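Local coordinates for protein BtGH115A (Bacteroides thetaiotaomicron, PDB 5BY3) that acts as a family GH115 glycoside hydrolase, a 4-O-methyl-alpha-glucuronidase with specificity for decorated arabinogalactans, at residues Y263-N268 with D316-D321; A532-S537 with M569-L574. All coordinates share one frame; numbering follows the deposited sequence.

How the interactions relate
Both contacts join two helices through a tyrosine and a hydrogen bond, but they belong to different parts of the chain. Interaction 1 packs two helices of the region assigned to the TIM-barrel clan, while interaction 2 joins an antiparallel pair of helices, 523-543 and 552-580. Their centres are 53 Å apart, with about 35 Å between nearest atoms, and they lie on opposite sides of the centre of the chain. Neither includes a ligand of the nickel ion, which is bound at Leu404 and Asp436. Interaction 2 has an indirect tie to that neighbourhood, since Met569 of its second segment touches Trp405, the residue after Leu404.

Interaction 1 (Y263-N268 with D316-D321); sequences YDYVNN and DRVFVD
The ring of Tyr265 has Val318 CG2 over one face, 3.5 Å above its plane and displaced toward the rim, while Arg317 CG and Asp321 OD2 lie at its edge. The methyl makes a CH-pi contact, with CG2 of Val318 3.8 Å from the centroid of the Tyr265 ring. Arg317 works here as a hydrocarbon: its CG comes within 3.9 Å of Tyr265 CE2, and its chain, bent at chi2 and chi3, crosses the tyrosine side chain at about a right angle.

One aromatic side chain thus reads a helix surface at three positions, two adjacent and one a turn further on. The polar end is settled by Asp321, whose OD2 accepts from Tyr265 OH at 2.5 Å, a short bond. The hydroxyl comes from above the carboxylate plane, 38° out of it, and ring and carboxylate are inclined at 60° to each other. A chi1 of -51° places CG of Asp321 beside its own backbone N and brings the carboxylate to the phenol.

The segment carrying Tyr265 is fastened from the preceding residue. Asp264 is the N-cap, its OD1 accepting from Asn267 N at 2.6 Å, a capping bond at the start of the helix, where the Asn268 N to Asp264 O backbone bond is weak.

Trp276 and Tyr273, further along helix 265-283, also pack on the Tyr265 ring, and Tyr273 touches Asp321 as well. Helix 265-283 runs between strands 238-239 and 290-291 in chain order, and helix 308-329 forms the crossover from 290-291 to 339-341, so the contact pairs two successive helices of the TIM-barrel-type region.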
# COMPACT_ATOMS: atom_id res chain seq x y z
N TYR A 263 9.59 -30.42 1.99
CA TYR A 263 10.23 -29.12 1.77
C TYR A 263 11.02 -28.74 3.01
O TYR A 263 10.62 -27.88 3.82
CB TYR A 263 9.19 -28.06 1.43
CG TYR A 263 9.72 -26.69 1.07
CD1 TYR A 263 10.39 -26.46 -0.13
CD2 TYR A 263 9.49 -25.59 1.93
CE1 TYR A 263 10.84 -25.17 -0.47
CE2 TYR A 263 9.95 -24.31 1.61
CZ TYR A 263 10.62 -24.11 0.41
OH TYR A 263 11.08 -22.85 0.07
N ASP A 264 12.17 -29.40 3.13
CA ASP A 264 12.92 -29.46 4.36
C ASP A 264 14.38 -29.57 3.95
O ASP A 264 14.78 -30.54 3.26
CB ASP A 264 12.49 -30.72 5.16
CG ASP A 264 13.22 -30.87 6.47
OD1 ASP A 264 14.37 -31.34 6.47
OD2 ASP A 264 12.65 -30.49 7.50
N TYR A 265 15.19 -28.59 4.37
CA TYR A 265 16.57 -28.57 3.91
C TYR A 265 17.46 -29.42 4.81
O TYR A 265 18.44 -30.01 4.33
CB TYR A 265 17.10 -27.14 3.78
CG TYR A 265 18.07 -26.94 2.63
CD1 TYR A 265 17.62 -26.94 1.32
CD2 TYR A 265 19.45 -26.72 2.87
CE1 TYR A 265 18.49 -26.75 0.25
CE2 TYR A 265 20.33 -26.51 1.81
CZ TYR A 265 19.85 -26.52 0.51
OH TYR A 265 20.66 -26.35 -0.58
N VAL A 266 17.10 -29.52 6.09
CA VAL A 266 17.84 -30.35 7.04
C VAL A 266 17.83 -31.84 6.64
O VAL A 266 18.85 -32.49 6.79
CB VAL A 266 17.42 -30.09 8.53
CG1 VAL A 266 18.19 -30.97 9.52
CG2 VAL A 266 17.64 -28.63 8.90
N ASN A 267 16.73 -32.33 6.07
CA ASN A 267 16.57 -33.78 5.85
C ASN A 267 16.48 -34.25 4.39
O ASN A 267 16.65 -35.45 4.10
CB ASN A 267 15.37 -34.28 6.67
CG ASN A 267 15.64 -34.24 8.17
OD1 ASN A 267 16.56 -34.93 8.66
ND2 ASN A 267 14.85 -33.45 8.91
N ASN A 268 16.22 -33.29 3.50
CA ASN A 268 15.87 -33.55 2.10
C ASN A 268 16.45 -32.46 1.17
O ASN A 268 15.95 -32.25 0.05
CB ASN A 268 14.33 -33.65 1.96
CG ASN A 268 13.88 -34.27 0.64
OD1 ASN A 268 14.45 -35.23 0.13
ND2 ASN A 268 12.81 -33.70 0.09
N ASP A 316 22.32 -20.29 6.98
CA ASP A 316 23.75 -20.30 6.63
C ASP A 316 24.02 -21.34 5.54
O ASP A 316 24.68 -21.02 4.55
CB ASP A 316 24.62 -20.56 7.88
CG ASP A 316 24.44 -19.48 8.98
OD1 ASP A 316 24.23 -18.29 8.64
OD2 ASP A 316 24.55 -19.81 10.20
N ARG A 317 23.44 -22.54 5.68
CA ARG A 317 23.60 -23.62 4.69
C ARG A 317 22.87 -23.25 3.40
O ARG A 317 23.35 -23.53 2.28
CB ARG A 317 23.11 -24.98 5.24
CG ARG A 317 23.29 -26.20 4.31
CD ARG A 317 23.82 -27.44 5.03
NE ARG A 317 25.04 -27.14 5.81
CZ ARG A 317 26.28 -27.04 5.31
NH1 ARG A 317 26.53 -27.23 4.01
NH2 ARG A 317 27.30 -26.74 6.12
N VAL A 318 21.73 -22.60 3.57
CA VAL A 318 20.84 -22.27 2.46
C VAL A 318 21.42 -21.13 1.61
O VAL A 318 21.45 -21.23 0.40
CB VAL A 318 19.42 -21.98 3.00
CG1 VAL A 318 18.62 -21.06 2.10
CG2 VAL A 318 18.69 -23.29 3.24
N PHE A 319 21.89 -20.05 2.25
CA PHE A 319 22.49 -18.93 1.50
C PHE A 319 23.60 -19.41 0.56
O PHE A 319 23.62 -19.08 -0.63
CB PHE A 319 23.06 -17.88 2.44
CG PHE A 319 22.05 -17.15 3.26
CD1 PHE A 319 20.69 -17.11 2.90
CD2 PHE A 319 22.47 -16.42 4.37
CE1 PHE A 319 19.77 -16.39 3.65
CE2 PHE A 319 21.54 -15.70 5.14
CZ PHE A 319 20.19 -15.68 4.77
N VAL A 320 24.50 -20.22 1.12
CA VAL A 320 25.72 -20.65 0.44
C VAL A 320 25.39 -21.42 -0.83
O VAL A 320 26.00 -21.18 -1.87
CB VAL A 320 26.70 -21.41 1.40
CG1 VAL A 320 27.88 -22.00 0.65
CG2 VAL A 320 27.22 -20.48 2.51
N ASP A 321 24.37 -22.28 -0.77
CA ASP A 321 23.94 -23.04 -1.96
C ASP A 321 23.12 -22.22 -2.93
O ASP A 321 23.19 -22.46 -4.16
CB ASP A 321 23.08 -24.26 -1.60
CG ASP A 321 23.69 -25.15 -0.53
OD1 ASP A 321 24.63 -24.72 0.19
OD2 ASP A 321 23.18 -26.29 -0.40

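Interaction 2 (A532-S537 with M569-L574); sequences AYSELS and MNRKLL
Tyr533 lays the CE2 side of its ring against the amide of Asn570, with CE2 3.3 Å from Asn570 CG. The two side chains belong to helices 523-543 and 552-580, successive in the chain and antiparallel, so that this is a contact inside a helical hairpin. Next to the aromatic-amide contact, a hydrogen bond ties the adjoining residues, Ser534 and Arg571.

The Tyr533 ring and the Asn570 amide are inclined at 42°, neither stacked flat nor set perpendicular. With CG beside the backbone N (chi1 -80°), Asn570 directs its amide at the tyrosine, and that amide is held by other partners too: OD1 takes the NE of Arg529, and ND2 is bonded to Ala566 O on its own helix. These bonds from both helices would fix the rotation of the amide against the ring.

Arg571 reaches across with its chain extended from CG to NE. Its NH2 donates to Ser534 OG at 2.7 Å, with an N-H...O angle of 144° and the oxygen nearly in the guanidinium plane. The same hydroxyl has a weak bond to Leu530 O one turn earlier, so two polar groups meet at Ser534 OG. Helix 476-495 packs on Tyr533 through Leu492, and helix 587-603 meets Arg571 through Ala592, which sets the hairpin within a larger bundle.

A water molecule bridges the tyrosine and the amide: it accepts from Asn570 ND2 at 3.0 Å and is hydrogen-bonded to Tyr533 OH at 2.9 Å.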
# COMPACT_ATOMS: atom_id res chain seq x y z
N ALA A 532 -22.87 10.70 10.44
CA ALA A 532 -21.71 11.13 9.66
C ALA A 532 -21.68 10.31 8.37
O ALA A 532 -21.53 10.88 7.30
CB ALA A 532 -20.39 11.00 10.46
N TYR A 533 -21.92 9.00 8.47
CA TYR A 533 -21.99 8.13 7.30
C TYR A 533 -23.18 8.45 6.37
O TYR A 533 -23.00 8.55 5.14
CB TYR A 533 -21.92 6.63 7.65
CG TYR A 533 -20.51 6.03 7.68
CD1 TYR A 533 -19.67 6.10 6.58
CD2 TYR A 533 -20.03 5.37 8.82
CE1 TYR A 533 -18.42 5.54 6.60
CE2 TYR A 533 -18.76 4.83 8.86
CZ TYR A 533 -17.98 4.89 7.75
OH TYR A 533 -16.73 4.35 7.78
N SER A 534 -24.36 8.66 6.96
CA SER A 534 -25.51 9.18 6.21
C SER A 534 -25.18 10.39 5.32
O SER A 534 -25.50 10.38 4.12
CB SER A 534 -26.70 9.47 7.13
OG SER A 534 -27.41 8.27 7.41
N GLU A 535 -24.54 11.41 5.90
CA GLU A 535 -24.19 12.64 5.15
C GLU A 535 -23.25 12.31 3.98
O GLU A 535 -23.45 12.80 2.87
CB GLU A 535 -23.61 13.74 6.05
CG GLU A 535 -24.57 14.30 7.11
CD GLU A 535 -25.75 15.10 6.54
OE1 GLU A 535 -25.54 16.17 5.91
OE2 GLU A 535 -26.91 14.67 6.74
N LEU A 536 -22.28 11.42 4.24
CA LEU A 536 -21.38 10.93 3.20
C LEU A 536 -22.09 10.26 2.02
O LEU A 536 -21.87 10.59 0.84
CB LEU A 536 -20.30 10.02 3.83
CG LEU A 536 -19.31 10.62 4.85
CD1 LEU A 536 -18.10 9.73 4.93
CD2 LEU A 536 -18.89 12.05 4.51
N SER A 537 -22.98 9.33 2.33
CA SER A 537 -23.78 8.70 1.30
C SER A 537 -24.62 9.70 0.50
O SER A 537 -24.72 9.58 -0.72
CB SER A 537 -24.67 7.63 1.90
OG SER A 537 -25.08 6.73 0.89
N MSE A 569 -22.22 -1.09 5.57
CA MSE A 569 -21.59 -2.00 6.54
C MSE A 569 -21.77 -1.45 7.92
O MSE A 569 -22.13 -2.19 8.84
CB MSE A 569 -20.09 -2.19 6.24
CG MSE A 569 -19.40 -3.37 6.95
SE MSE A 569 -20.11 -5.18 6.52
CE MSE A 569 -20.03 -5.65 4.62
N ASN A 570 -21.53 -0.15 8.10
CA ASN A 570 -21.74 0.44 9.42
C ASN A 570 -23.21 0.36 9.83
O ASN A 570 -23.53 -0.06 10.93
CB ASN A 570 -21.12 1.83 9.51
CG ASN A 570 -19.62 1.75 9.76
OD1 ASN A 570 -19.15 2.08 10.86
ND2 ASN A 570 -18.84 1.30 8.74
N ARG A 571 -24.09 0.67 8.90
CA ARG A 571 -25.54 0.48 9.10
C ARG A 571 -25.90 -0.93 9.52
O ARG A 571 -26.62 -1.10 10.49
CB ARG A 571 -26.32 0.87 7.84
CG ARG A 571 -26.29 2.37 7.58
CD ARG A 571 -27.51 2.83 6.81
NE ARG A 571 -27.52 4.28 6.70
CZ ARG A 571 -28.12 4.97 5.72
NH1 ARG A 571 -28.77 4.35 4.74
NH2 ARG A 571 -28.04 6.28 5.73
N LYS A 572 -25.39 -1.93 8.79
CA LYS A 572 -25.76 -3.33 9.03
C LYS A 572 -25.40 -3.74 10.44
O LYS A 572 -26.21 -4.36 11.17
CB LYS A 572 -25.09 -4.27 8.03
CG LYS A 572 -25.50 -5.76 8.14
CD LYS A 572 -24.61 -6.67 7.30
CE LYS A 572 -23.28 -7.02 8.00
NZ LYS A 572 -22.46 -7.94 7.18
N LEU A 573 -24.18 -3.39 10.82
CA LEU A 573 -23.62 -3.81 12.09
C LEU A 573 -24.05 -2.88 13.23
O LEU A 573 -24.28 -3.35 14.34
CB LEU A 573 -22.07 -4.04 11.99
CG LEU A 573 -21.82 -5.32 11.16
CD1 LEU A 573 -20.70 -5.22 10.14
CD2 LEU A 573 -21.68 -6.55 12.03
N LEU A 574 -24.16 -1.57 12.98
CA LEU A 574 -24.60 -0.70 14.06
C LEU A 574 -26.10 -0.79 14.39
O LEU A 574 -26.44 -0.78 15.58
CB LEU A 574 -24.12 0.73 13.89
CG LEU A 574 -22.62 0.82 14.07
CD1 LEU A 574 -22.18 2.25 13.83
CD2 LEU A 574 -22.21 0.35 15.45
O HOH W 1 -15.88 1.76 8.70